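Local coordinates for protein putative phosphosugar isomerase (Silicibacter pomeroyi DSS-3, PDB 3FJ1) that is a double-SIS-domain protein that probably binds phosphorylated sugars or their derivatives and may act as an isomerase or aminotransferase, its exact reaction being unknown, at residues Q21-H26 against A160-M165; C121-N126 against A137-I142; W195-V200 against R293-E298; S207-G212 against E253-L258. All coordinates share one frame; numbering follows the deposited sequence.

Contact 1. Residues Q21-H26 against A160-M165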
loop_
_atom_site.group_PDB
_atom_site.type_symbol
_atom_site.label_atom_id
_atom_site.label_comp_id
_atom_site.label_asym_id
_atom_site.label_seq_id
_atom_site.Cartn_x
_atom_site.Cartn_y
_atom_site.Cartn_z
ATOM N N GLN A 21 -8.809 20.667 -19.396
ATOM C CA GLN A 21 -8.772 22.046 -19.877
ATOM C C GLN A 21 -9.530 22.973 -18.934
ATOM O O GLN A 21 -9.028 24.047 -18.612
ATOM C CB GLN A 21 -9.326 22.176 -21.300
ATOM C CG GLN A 21 -9.141 23.556 -21.931
ATOM C CD GLN A 21 -7.684 23.931 -22.032
ATOM O OE1 GLN A 21 -7.195 24.782 -21.275
ATOM N NE2 GLN A 21 -6.958 23.250 -22.890
ATOM N N ARG A 22 -10.689 22.541 -18.449
ATOM C CA ARG A 22 -11.475 23.370 -17.520
ATOM C C ARG A 22 -10.731 23.568 -16.213
ATOM O O ARG A 22 -10.725 24.652 -15.679
ATOM C CB ARG A 22 -12.869 22.793 -17.263
ATOM C CG ARG A 22 -13.773 22.901 -18.467
ATOM C CD ARG A 22 -15.192 22.488 -18.167
ATOM N NE ARG A 22 -15.887 22.228 -19.427
ATOM C CZ ARG A 22 -15.868 21.057 -20.071
ATOM N NH1 ARG A 22 -15.180 20.019 -19.593
ATOM N NH2 ARG A 22 -16.532 20.926 -21.208
ATOM N N LEU A 23 -10.088 22.510 -15.720
ATOM C CA LEU A 23 -9.299 22.583 -14.493
ATOM C C LEU A 23 -8.114 23.545 -14.685
ATOM O O LEU A 23 -7.867 24.384 -13.853
ATOM C CB LEU A 23 -8.823 21.174 -14.088
ATOM C CG LEU A 23 -7.852 21.134 -12.914
ATOM C CD1 LEU A 23 -8.435 21.789 -11.658
ATOM C CD2 LEU A 23 -7.452 19.679 -12.730
ATOM N N LEU A 24 -7.406 23.426 -15.799
ATOM C CA LEU A 24 -6.296 24.331 -16.114
ATOM C C LEU A 24 -6.766 25.792 -16.172
ATOM O O LEU A 24 -6.115 26.678 -15.612
ATOM C CB LEU A 24 -5.613 23.920 -17.415
ATOM C CG LEU A 24 -4.773 22.640 -17.424
ATOM C CD1 LEU A 24 -4.500 22.118 -18.835
ATOM C CD2 LEU A 24 -3.437 22.832 -16.640
ATOM N N ASP A 25 -7.906 26.030 -16.822
ATOM C CA ASP A 25 -8.469 27.367 -16.946
ATOM C C ASP A 25 -9.090 27.869 -15.629
ATOM O O ASP A 25 -8.650 28.872 -15.093
ATOM C CB ASP A 25 -9.507 27.404 -18.086
ATOM C CG ASP A 25 -8.889 27.157 -19.449
ATOM O OD1 ASP A 25 -7.635 27.225 -19.577
ATOM O OD2 ASP A 25 -9.655 26.872 -20.393
ATOM N N HIS A 26 -10.080 27.161 -15.097
ATOM C CA HIS A 26 -10.806 27.591 -13.899
ATOM C C HIS A 26 -10.138 27.354 -12.564
ATOM O O HIS A 26 -10.507 28.007 -11.591
ATOM C CB HIS A 26 -12.190 26.937 -13.855
ATOM C CG HIS A 26 -13.029 27.272 -15.040
ATOM N ND1 HIS A 26 -13.836 28.391 -15.091
ATOM C CD2 HIS A 26 -13.126 26.676 -16.251
ATOM C CE1 HIS A 26 -14.425 28.444 -16.275
ATOM N NE2 HIS A 26 -14.009 27.416 -16.996
ATOM N N ALA A 160 -5.189 14.003 -10.054
ATOM C CA ALA A 160 -3.776 13.984 -10.244
ATOM C C ALA A 160 -3.268 15.285 -10.866
ATOM O O ALA A 160 -2.270 15.834 -10.397
ATOM C CB ALA A 160 -3.332 12.729 -11.058
ATOM N N VAL A 161 -3.974 15.804 -11.872
ATOM C CA VAL A 161 -3.578 17.045 -12.508
ATOM C C VAL A 161 -3.596 18.210 -11.514
ATOM O O VAL A 161 -2.624 18.984 -11.459
ATOM C CB VAL A 161 -4.425 17.358 -13.753
ATOM C CG1 VAL A 161 -4.185 18.764 -14.211
ATOM C CG2 VAL A 161 -4.075 16.342 -14.868
ATOM N N ALA A 162 -4.663 18.304 -10.720
ATOM C CA ALA A 162 -4.761 19.328 -9.669
ATOM C C ALA A 162 -3.555 19.295 -8.729
ATOM O O ALA A 162 -2.965 20.352 -8.426
ATOM C CB ALA A 162 -6.072 19.223 -8.891
ATOM N N GLY A 163 -3.223 18.102 -8.228
ATOM C CA GLY A 163 -2.055 17.924 -7.354
ATOM C C GLY A 163 -0.747 18.276 -8.052
ATOM O O GLY A 163 0.128 18.921 -7.464
ATOM N N LEU A 164 -0.607 17.878 -9.308
ATOM C CA LEU A 164 0.598 18.208 -10.082
ATOM C C LEU A 164 0.747 19.713 -10.331
ATOM O O LEU A 164 1.862 20.226 -10.285
ATOM C CB LEU A 164 0.686 17.403 -11.396
ATOM C CG LEU A 164 1.004 15.897 -11.240
ATOM C CD1 LEU A 164 0.792 15.222 -12.593
ATOM C CD2 LEU A 164 2.409 15.548 -10.618
HETATM N N MSE A 165 -0.363 20.392 -10.624
HETATM C CA MSE A 165 -0.395 21.875 -10.811
HETATM C C MSE A 165 0.096 22.551 -9.536
HETATM O O MSE A 165 0.912 23.467 -9.578
HETATM C CB MSE A 165 -1.814 22.359 -11.125
HETATM C CG MSE A 165 -2.302 22.039 -12.536
HETATM SE SE MSE A 165 -4.232 22.375 -12.693
HETATM C CE MSE A 165 -4.340 24.335 -12.503
#
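Leu23 and selenomethionine Met165 meet in an apolar helix-helix seam of an SIS domain, an alpha-beta-alpha fold with a parallel sheet between helical layers. Helices 8-41 and 153-171 run the same general way, their local axes 33° apart and 10.5 Å from each other at closest, a spacing filled by side chains, some of them reaching the opposite backbone.

Carbon-carbon packing is carried by Leu23. With CG anti to the backbone N (chi1 173°), its CD2 branch reaches across to Val161 CG1 at 3.7 Å and lies over the backbone at Ala162, 4.1 Å from that residue's CB; the Leu23 and Val161 side chains run antiparallel alongside each other. Leu183 and Leu310, from two further helices, also pack on Val161, so that the seam is closed in by helices of the same chain.

Selenium supplies the second kind of contact. Met165 SE lies 3.8 Å from Leu23 CG and also touches CD2 of Leu24, whose partly exposed side chain also packs on Pro184. The bend at chi3 (67°) turns the selenomethionine methyl toward the opposing helix backbone, where CE comes to rest 3.8 Å from Leu23 O and 4.1 Å from Leu24 CA.

Contact 2. Residues C121-N126 against A137-I142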
loop_
_atom_site.group_PDB
_atom_site.type_symbol
_atom_site.label_atom_id
_atom_site.label_comp_id
_atom_site.label_asym_id
_atom_site.label_seq_id
_atom_site.Cartn_x
_atom_site.Cartn_y
_atom_site.Cartn_z
ATOM N N CYS A 121 -4.117 21.888 5.971
ATOM C CA CYS A 121 -4.921 20.916 5.206
ATOM C C CYS A 121 -5.465 21.481 3.906
ATOM O O CYS A 121 -6.126 22.530 3.909
ATOM C CB CYS A 121 -6.059 20.370 6.076
ATOM S SG CYS A 121 -5.417 19.642 7.593
ATOM N N VAL A 122 -5.156 20.794 2.805
ATOM C CA VAL A 122 -5.603 21.136 1.462
ATOM C C VAL A 122 -6.381 19.951 0.907
ATOM O O VAL A 122 -5.875 18.822 0.933
ATOM C CB VAL A 122 -4.398 21.428 0.535
ATOM C CG1 VAL A 122 -4.837 21.742 -0.895
ATOM C CG2 VAL A 122 -3.530 22.573 1.097
ATOM N N ALA A 123 -7.607 20.188 0.437
ATOM C CA ALA A 123 -8.441 19.128 -0.127
ATOM C C ALA A 123 -8.499 19.249 -1.642
ATOM O O ALA A 123 -8.699 20.352 -2.160
ATOM C CB ALA A 123 -9.861 19.184 0.442
ATOM N N LEU A 124 -8.309 18.116 -2.331
ATOM C CA LEU A 124 -8.502 17.983 -3.773
ATOM C C LEU A 124 -9.819 17.181 -3.914
ATOM O O LEU A 124 -9.889 16.010 -3.544
ATOM C CB LEU A 124 -7.358 17.231 -4.446
ATOM C CG LEU A 124 -5.936 17.782 -4.257
ATOM C CD1 LEU A 124 -4.916 17.025 -5.135
ATOM C CD2 LEU A 124 -5.859 19.266 -4.505
ATOM N N THR A 125 -10.859 17.845 -4.397
ATOM C CA THR A 125 -12.210 17.270 -4.408
ATOM C C THR A 125 -13.042 17.815 -5.558
ATOM O O THR A 125 -12.747 18.907 -6.085
ATOM C CB THR A 125 -12.937 17.491 -3.015
ATOM O OG1 THR A 125 -14.222 16.859 -2.991
ATOM C CG2 THR A 125 -13.121 18.941 -2.658
ATOM N N ASN A 126 -14.043 17.017 -5.948
ATOM C CA ASN A 126 -15.012 17.397 -7.001
ATOM C C ASN A 126 -16.238 18.117 -6.407
ATOM O O ASN A 126 -17.157 18.496 -7.145
ATOM C CB ASN A 126 -15.443 16.155 -7.805
ATOM C CG ASN A 126 -15.923 16.492 -9.212
ATOM O OD1 ASN A 126 -15.466 17.463 -9.841
ATOM N ND2 ASN A 126 -16.859 15.671 -9.727
ATOM N N ALA A 137 -8.180 23.893 5.230
ATOM C CA ALA A 137 -7.783 25.288 5.140
ATOM C C ALA A 137 -7.987 25.810 3.724
ATOM O O ALA A 137 -8.337 26.974 3.532
ATOM C CB ALA A 137 -6.304 25.483 5.599
ATOM N N HIS A 138 -7.770 24.942 2.734
ATOM C CA HIS A 138 -7.962 25.277 1.342
ATOM C C HIS A 138 -8.589 24.113 0.601
ATOM O O HIS A 138 -8.312 22.952 0.907
ATOM C CB HIS A 138 -6.612 25.587 0.696
ATOM C CG HIS A 138 -5.890 26.715 1.348
ATOM N ND1 HIS A 138 -6.169 28.031 1.062
ATOM C CD2 HIS A 138 -4.915 26.732 2.280
ATOM C CE1 HIS A 138 -5.410 28.814 1.808
ATOM N NE2 HIS A 138 -4.644 28.051 2.564
ATOM N N THR A 139 -9.423 24.431 -0.389
ATOM C CA THR A 139 -9.992 23.408 -1.251
ATOM C C THR A 139 -9.677 23.720 -2.693
ATOM O O THR A 139 -9.891 24.847 -3.163
ATOM C CB THR A 139 -11.485 23.288 -1.069
ATOM O OG1 THR A 139 -11.723 22.853 0.271
ATOM C CG2 THR A 139 -12.097 22.264 -2.094
ATOM N N ILE A 140 -9.153 22.732 -3.399
ATOM C CA ILE A 140 -8.950 22.852 -4.823
ATOM C C ILE A 140 -10.013 21.989 -5.520
ATOM O O ILE A 140 -10.018 20.742 -5.412
ATOM C CB ILE A 140 -7.534 22.420 -5.242
ATOM C CG1 ILE A 140 -6.513 23.401 -4.664
ATOM C CG2 ILE A 140 -7.433 22.336 -6.747
ATOM C CD1 ILE A 140 -5.091 22.944 -4.709
ATOM N N ASP A 141 -10.927 22.660 -6.215
ATOM C CA ASP A 141 -11.946 21.992 -7.018
ATOM C C ASP A 141 -11.251 21.373 -8.261
ATOM O O ASP A 141 -10.613 22.084 -9.060
ATOM C CB ASP A 141 -12.983 23.025 -7.432
ATOM C CG ASP A 141 -14.189 22.442 -8.153
ATOM O OD1 ASP A 141 -14.152 21.336 -8.739
ATOM O OD2 ASP A 141 -15.211 23.175 -8.164
ATOM N N ILE A 142 -11.375 20.063 -8.406
ATOM C CA ILE A 142 -10.749 19.334 -9.532
ATOM C C ILE A 142 -11.456 19.467 -10.894
ATOM O O ILE A 142 -10.900 19.064 -11.936
ATOM C CB ILE A 142 -10.503 17.837 -9.171
ATOM C CG1 ILE A 142 -11.819 17.024 -9.116
ATOM C CG2 ILE A 142 -9.662 17.770 -7.831
ATOM C CD1 ILE A 142 -11.630 15.512 -8.858
HETATM O O HOH W 1 -16.245 20.117 -9.741
HETATM O O HOH W 2 -17.374 21.755 -6.578
#
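Cys121 O is gripped by two backbone donors of the neighbouring strand end: His138 N at 3.1 Å and, weakly, Ala137 N at 2.8 Å. They open a parallel ladder in which strands 120-125 and 138-141 belong to one beta-alpha-beta unit. The shortest rung is Ile140 N to Ala123 O, 2.7 Å and almost linear at 171°; Ala123 N to His138 O and Thr125 N to Ile140 O continue the pattern. At the other end Thr125 O accepts from Ile142 N at 2.9 Å, and the CA of Asp141 adds a CA-H...O contact.

On the Val122, Leu124 and Ile140 face, CG beside the backbone N (chi1 -56°) sets Leu124 CD2 alongside Ile140 CB at 3.6 Å. On the other face the methyls of Thr125 and Thr139 touch, CG2 to CG2 3.5 Å, while Thr125 OG1 is tied to Ser99 O.

Ile142 turns CG2 against the Thr125 backbone and CG1 toward Asn126, 3.7 Å from OD1. Replacing it by an alanine would probably open a gap beside Leu124 CB and rob the Asn126 side chain of its apolar backing. Asn126 is also pinned to Gly145 and Ala144. Water 1 lies within bonding distance of both Asn126 OD1 and Asp141 OD1, though it need not donate to both at once; Asp141 OD1 accepts from His143 N as well.

Strand 93-99 flanks 120-125 on its far side, placing 138-141 at the sheet border within this chain; helices 8-41 and 153-171 pack over the Ile140 face.

Contact 3. Residues W195-V200 against R293-E298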
loop_
_atom_site.group_PDB
_atom_site.type_symbol
_atom_site.label_atom_id
_atom_site.label_comp_id
_atom_site.label_asym_id
_atom_site.label_seq_id
_atom_site.Cartn_x
_atom_site.Cartn_y
_atom_site.Cartn_z
ATOM N N TRP A 195 -5.300 -0.440 -27.933
ATOM C CA TRP A 195 -4.500 -1.659 -27.768
ATOM C C TRP A 195 -5.209 -2.962 -28.112
ATOM O O TRP A 195 -5.301 -3.866 -27.265
ATOM C CB TRP A 195 -3.919 -1.751 -26.340
ATOM C CG TRP A 195 -3.018 -0.617 -25.939
ATOM C CD1 TRP A 195 -2.205 0.109 -26.761
ATOM C CD2 TRP A 195 -2.774 -0.126 -24.607
ATOM N NE1 TRP A 195 -1.516 1.030 -26.045
ATOM C CE2 TRP A 195 -1.826 0.905 -24.715
ATOM C CE3 TRP A 195 -3.252 -0.472 -23.342
ATOM C CZ2 TRP A 195 -1.358 1.629 -23.600
ATOM C CZ3 TRP A 195 -2.806 0.246 -22.250
ATOM C CH2 TRP A 195 -1.859 1.290 -22.388
ATOM N N PRO A 196 -5.636 -3.107 -29.373
ATOM C CA PRO A 196 -6.376 -4.318 -29.806
ATOM C C PRO A 196 -5.679 -5.657 -29.511
ATOM O O PRO A 196 -6.341 -6.631 -29.164
ATOM C CB PRO A 196 -6.563 -4.111 -31.319
ATOM C CG PRO A 196 -5.624 -3.030 -31.710
ATOM C CD PRO A 196 -5.396 -2.168 -30.494
ATOM N N GLU A 197 -4.364 -5.686 -29.653
ATOM C CA GLU A 197 -3.561 -6.879 -29.372
ATOM C C GLU A 197 -3.692 -7.300 -27.899
ATOM O O GLU A 197 -3.742 -8.489 -27.605
ATOM C CB GLU A 197 -2.102 -6.658 -29.773
ATOM C CG GLU A 197 -1.352 -5.539 -28.998
ATOM C CD GLU A 197 -1.805 -4.082 -29.334
ATOM O OE1 GLU A 197 -2.664 -3.843 -30.196
ATOM O OE2 GLU A 197 -1.295 -3.181 -28.748
HETATM N N MSE A 198 -3.786 -6.338 -26.968
HETATM C CA MSE A 198 -3.998 -6.666 -25.561
HETATM C C MSE A 198 -5.412 -7.212 -25.346
HETATM O O MSE A 198 -5.612 -8.119 -24.580
HETATM C CB MSE A 198 -3.790 -5.429 -24.673
HETATM C CG MSE A 198 -4.207 -5.624 -23.222
HETATM SE SE MSE A 198 -3.039 -6.862 -22.292
HETATM C CE MSE A 198 -1.539 -5.661 -22.268
ATOM N N ARG A 199 -6.393 -6.636 -26.033
ATOM C CA ARG A 199 -7.774 -7.069 -25.863
ATOM C C ARG A 199 -7.908 -8.550 -26.293
ATOM O O ARG A 199 -8.560 -9.350 -25.620
ATOM C CB ARG A 199 -8.744 -6.156 -26.617
ATOM C CG ARG A 199 -8.550 -4.670 -26.339
ATOM C CD ARG A 199 -9.756 -3.802 -26.643
ATOM N NE ARG A 199 -10.336 -4.002 -27.981
ATOM C CZ ARG A 199 -10.025 -3.322 -29.075
ATOM N NH1 ARG A 199 -9.093 -2.403 -29.079
ATOM N NH2 ARG A 199 -10.648 -3.594 -30.204
ATOM N N VAL A 200 -7.288 -8.913 -27.413
ATOM C CA VAL A 200 -7.259 -10.322 -27.835
ATOM C C VAL A 200 -6.587 -11.222 -26.768
ATOM O O VAL A 200 -7.099 -12.302 -26.463
ATOM C CB VAL A 200 -6.550 -10.490 -29.206
ATOM C CG1 VAL A 200 -6.390 -11.953 -29.556
ATOM C CG2 VAL A 200 -7.348 -9.738 -30.262
ATOM N N ARG A 293 11.881 -7.569 -26.682
ATOM C CA ARG A 293 11.221 -8.876 -26.660
ATOM C C ARG A 293 9.717 -8.665 -26.380
ATOM O O ARG A 293 8.851 -9.112 -27.113
ATOM C CB ARG A 293 11.866 -9.714 -25.547
ATOM C CG ARG A 293 11.489 -11.188 -25.503
ATOM C CD ARG A 293 12.486 -12.050 -26.259
ATOM N NE ARG A 293 13.739 -12.221 -25.512
ATOM C CZ ARG A 293 14.782 -12.924 -25.943
ATOM N NH1 ARG A 293 14.740 -13.523 -27.123
ATOM N NH2 ARG A 293 15.877 -13.029 -25.192
ATOM N N ALA A 294 9.410 -7.983 -25.275
ATOM C CA ALA A 294 8.027 -7.651 -24.948
ATOM C C ALA A 294 7.472 -6.784 -26.095
ATOM O O ALA A 294 8.247 -6.106 -26.797
ATOM C CB ALA A 294 7.944 -6.882 -23.589
ATOM N N ARG A 295 6.162 -6.832 -26.315
ATOM C CA ARG A 295 5.542 -6.079 -27.395
ATOM C C ARG A 295 5.432 -4.609 -27.019
ATOM O O ARG A 295 5.129 -4.311 -25.857
ATOM C CB ARG A 295 4.158 -6.666 -27.723
ATOM C CG ARG A 295 4.237 -8.116 -28.203
ATOM C CD ARG A 295 2.890 -8.674 -28.654
ATOM N NE ARG A 295 2.334 -8.012 -29.844
ATOM C CZ ARG A 295 1.162 -8.335 -30.405
ATOM N NH1 ARG A 295 0.414 -9.313 -29.881
ATOM N NH2 ARG A 295 0.730 -7.682 -31.489
ATOM N N VAL A 296 5.701 -3.702 -27.971
ATOM C CA VAL A 296 5.572 -2.258 -27.714
ATOM C C VAL A 296 4.119 -1.846 -27.822
ATOM O O VAL A 296 3.452 -2.153 -28.820
ATOM C CB VAL A 296 6.406 -1.398 -28.695
ATOM C CG1 VAL A 296 6.138 0.075 -28.463
ATOM C CG2 VAL A 296 7.897 -1.764 -28.567
ATOM N N LEU A 297 3.604 -1.187 -26.780
ATOM C CA LEU A 297 2.253 -0.660 -26.825
ATOM C C LEU A 297 2.294 0.780 -27.284
ATOM O O LEU A 297 3.128 1.576 -26.821
ATOM C CB LEU A 297 1.568 -0.684 -25.462
ATOM C CG LEU A 297 1.144 -2.026 -24.889
ATOM C CD1 LEU A 297 0.854 -1.858 -23.374
ATOM C CD2 LEU A 297 -0.039 -2.609 -25.643
ATOM N N GLU A 298 1.359 1.113 -28.155
ATOM C CA GLU A 298 1.194 2.473 -28.646
ATOM C C GLU A 298 0.997 3.417 -27.463
ATOM O O GLU A 298 0.203 3.115 -26.588
ATOM C CB GLU A 298 -0.036 2.518 -29.524
ATOM C CG GLU A 298 -0.027 3.663 -30.443
ATOM C CD GLU A 298 -1.148 3.621 -31.457
ATOM O OE1 GLU A 298 -1.748 2.554 -31.716
ATOM O OE2 GLU A 298 -1.411 4.704 -31.993
HETATM O O HOH W 3 -0.196 -0.920 -29.534
HETATM O O HOH W 4 1.839 -4.459 -28.701
#
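Leu297, Trp195 and Glu197 carry this contact, in which the start of helix 196-204 rests on the short strand 295-296 and the loop after it. Leu297 lies over one face of the Trp195 indole: its CD2 makes a CH-pi contact 3.6 Å from the centroid of the five-membered ring, 12° off the normal, and its CB sits above the same face near NE1.

Trp195, at the N-cap position of the helix, fixes its ring by the edge as well. NE1 donates to Glu298 O at 2.8 Å, N-H...O angle 162°; the acceptor lies in the indole plane and offers a lone pair. Face and edge together leave the ring little freedom to turn.

Glu197 folds back on itself, with CG between the backbone N and the carbonyl carbon (chi1 63°) and a bend at chi2. Its OE2 thereby comes within 3.4 Å of Leu297 CD2 and takes a hydrogen bond from water 3, which accepts from Glu298 N; water 4, bonded to Val296 O, reaches OE2 only weakly. Arg295 lays one guanidinium face against Glu197 CB, 3.5 Å from NH2, while Glu197 OE1 stays 5.3 Å from Arg295 NH2.

Strand 295-296 borders the parallel sheet of the second SIS domain within this chain and bonds to strand 284-286, whose Phe285 packs on Glu197 and Leu297, while Ser315 and Met319 of helix 308-326 touch Trp195.

Contact 4. Residues S207-G212 against E253-L258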
loop_
_atom_site.group_PDB
_atom_site.type_symbol
_atom_site.label_atom_id
_atom_site.label_comp_id
_atom_site.label_asym_id
_atom_site.label_seq_id
_atom_site.Cartn_x
_atom_site.Cartn_y
_atom_site.Cartn_z
ATOM N N SER A 207 -7.468 -12.513 -17.227
ATOM C CA SER A 207 -6.988 -11.878 -15.989
ATOM C C SER A 207 -5.816 -11.022 -16.441
ATOM O O SER A 207 -5.275 -11.242 -17.525
ATOM C CB SER A 207 -6.515 -12.883 -14.958
ATOM O OG SER A 207 -7.616 -13.461 -14.331
ATOM N N LEU A 208 -5.357 -10.123 -15.582
ATOM C CA LEU A 208 -4.322 -9.206 -16.015
ATOM C C LEU A 208 -3.339 -8.867 -14.923
ATOM O O LEU A 208 -3.737 -8.606 -13.804
ATOM C CB LEU A 208 -4.986 -7.924 -16.495
ATOM C CG LEU A 208 -4.071 -6.771 -16.926
ATOM C CD1 LEU A 208 -3.347 -7.151 -18.229
ATOM C CD2 LEU A 208 -4.850 -5.466 -17.048
ATOM N N PHE A 209 -2.043 -8.855 -15.269
ATOM C CA PHE A 209 -1.019 -8.345 -14.387
ATOM C C PHE A 209 -0.519 -7.000 -14.918
ATOM O O PHE A 209 -0.245 -6.853 -16.101
ATOM C CB PHE A 209 0.149 -9.321 -14.233
ATOM C CG PHE A 209 -0.249 -10.637 -13.635
ATOM C CD1 PHE A 209 -0.658 -10.701 -12.322
ATOM C CD2 PHE A 209 -0.182 -11.804 -14.380
ATOM C CE1 PHE A 209 -1.011 -11.917 -11.742
ATOM C CE2 PHE A 209 -0.542 -13.021 -13.828
ATOM C CZ PHE A 209 -0.961 -13.073 -12.496
ATOM N N THR A 210 -0.529 -5.992 -14.063
ATOM C CA THR A 210 0.031 -4.676 -14.410
ATOM C C THR A 210 1.330 -4.457 -13.627
ATOM O O THR A 210 1.479 -4.935 -12.496
ATOM C CB THR A 210 -0.976 -3.549 -14.140
ATOM O OG1 THR A 210 -1.340 -3.551 -12.751
ATOM C CG2 THR A 210 -2.228 -3.764 -15.030
ATOM N N LEU A 211 2.274 -3.771 -14.263
ATOM C CA LEU A 211 3.541 -3.436 -13.654
ATOM C C LEU A 211 3.807 -1.945 -13.750
ATOM O O LEU A 211 3.372 -1.256 -14.677
ATOM C CB LEU A 211 4.709 -4.171 -14.334
ATOM C CG LEU A 211 4.649 -5.687 -14.499
ATOM C CD1 LEU A 211 5.971 -6.185 -15.202
ATOM C CD2 LEU A 211 4.444 -6.379 -13.185
ATOM N N GLY A 212 4.559 -1.461 -12.777
ATOM C CA GLY A 212 5.032 -0.093 -12.758
ATOM C C GLY A 212 6.378 -0.081 -12.040
ATOM O O GLY A 212 6.766 -1.057 -11.432
ATOM N N GLU A 253 1.271 -18.397 -14.282
ATOM C CA GLU A 253 -0.138 -18.033 -14.298
ATOM C C GLU A 253 -0.707 -17.994 -15.713
ATOM O O GLU A 253 -1.890 -18.246 -15.911
ATOM C CB GLU A 253 -0.348 -16.688 -13.607
ATOM C CG GLU A 253 -0.340 -16.767 -12.106
ATOM C CD GLU A 253 -1.615 -17.395 -11.588
ATOM O OE1 GLU A 253 -2.677 -16.732 -11.630
ATOM O OE2 GLU A 253 -1.556 -18.563 -11.160
ATOM N N GLY A 254 0.136 -17.656 -16.681
ATOM C CA GLY A 254 -0.274 -17.603 -18.078
ATOM C C GLY A 254 -1.217 -16.465 -18.458
ATOM O O GLY A 254 -1.994 -16.606 -19.407
ATOM N N PHE A 255 -1.172 -15.349 -17.728
ATOM C CA PHE A 255 -1.989 -14.197 -18.063
ATOM C C PHE A 255 -1.148 -13.050 -18.648
ATOM O O PHE A 255 0.068 -12.970 -18.383
ATOM C CB PHE A 255 -2.775 -13.720 -16.850
ATOM C CG PHE A 255 -3.723 -14.760 -16.324
ATOM C CD1 PHE A 255 -4.805 -15.178 -17.098
ATOM C CD2 PHE A 255 -3.534 -15.331 -15.077
ATOM C CE1 PHE A 255 -5.679 -16.144 -16.625
ATOM C CE2 PHE A 255 -4.409 -16.295 -14.592
ATOM C CZ PHE A 255 -5.474 -16.716 -15.375
ATOM N N PRO A 256 -1.795 -12.169 -19.446
ATOM C CA PRO A 256 -1.055 -11.063 -20.044
ATOM C C PRO A 256 -0.502 -10.095 -18.986
ATOM O O PRO A 256 -1.118 -9.866 -17.921
ATOM C CB PRO A 256 -2.104 -10.330 -20.904
ATOM C CG PRO A 256 -3.240 -11.247 -21.038
ATOM C CD PRO A 256 -3.214 -12.153 -19.844
ATOM N N VAL A 257 0.652 -9.522 -19.312
ATOM C CA VAL A 257 1.343 -8.592 -18.428
ATOM C C VAL A 257 1.446 -7.252 -19.155
ATOM O O VAL A 257 1.803 -7.200 -20.330
ATOM C CB VAL A 257 2.743 -9.133 -18.090
ATOM C CG1 VAL A 257 3.509 -8.162 -17.193
ATOM C CG2 VAL A 257 2.639 -10.526 -17.447
ATOM N N LEU A 258 1.104 -6.171 -18.463
ATOM C CA LEU A 258 1.160 -4.843 -19.037
ATOM C C LEU A 258 2.108 -3.969 -18.222
ATOM O O LEU A 258 1.818 -3.650 -17.058
ATOM C CB LEU A 258 -0.236 -4.242 -19.013
ATOM C CG LEU A 258 -0.560 -3.052 -19.912
ATOM C CD1 LEU A 258 -2.008 -2.605 -19.654
ATOM C CD2 LEU A 258 0.417 -1.885 -19.871
#
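With CG beside the backbone N (chi1 -61°), Phe255 places its ring between Ser207 and its own chain: Ser207 CB stands over the centre of one face, 3.5 Å from the centroid in a CH-pi contact, and Glu253 O lies over the opposite face, nearer the rim. Phe209 CE2 and Glu253 OE1 approach the ring edge in its plane. Phe209 in turn has Glu253 CB at its own edge, 3.7 Å from CE2, and Phe255 CB 3.8 Å from the same atom. A glycine in place of Phe255 is likely to leave Ser207 CB without its aromatic platform and to open a gap beside Phe209.

Beyond the rings the chains become neighbouring parallel strands. Phe209 N donates to Pro256 O in a nearly straight bond, 3.0 Å and 176°; Leu258 N to Phe209 O and Leu211 N to Leu258 O, each 2.8 Å, carry the ladder on. Leu211 CD1 packs on Val257 CG1 at 3.7 Å, on the face that also bears Phe209.

Strand 208-212 runs between 257-259 and 235-239 in the second SIS sheet. Helix 217-231 covers Leu208 and Thr210, whose OG1 bonds to Ser220 O, and helix 196-204 packs against Pro256 and Leu258.

The four contacts form two pairs at different ends of the chain. Contacts 1 and 2 touch in the first SIS domain, contacts 3 and 4 in the second, the centres within each pair about 12 Å apart. In contacts 2 and 4 neighbouring parallel strands are joined by backbone bonds, but contact 4 is the more buried and adds aromatic packing, whereas contact 2 lies at the sheet border and ends in polar groups with bound waters. Contact 1 is buried and apolar, its helices covering the sheet whose border contact 2 forms. Contact 3, partly buried, mixes indole packing with waters and charged side chains; its Leu297 and Met198 reach Leu258 of contact 4.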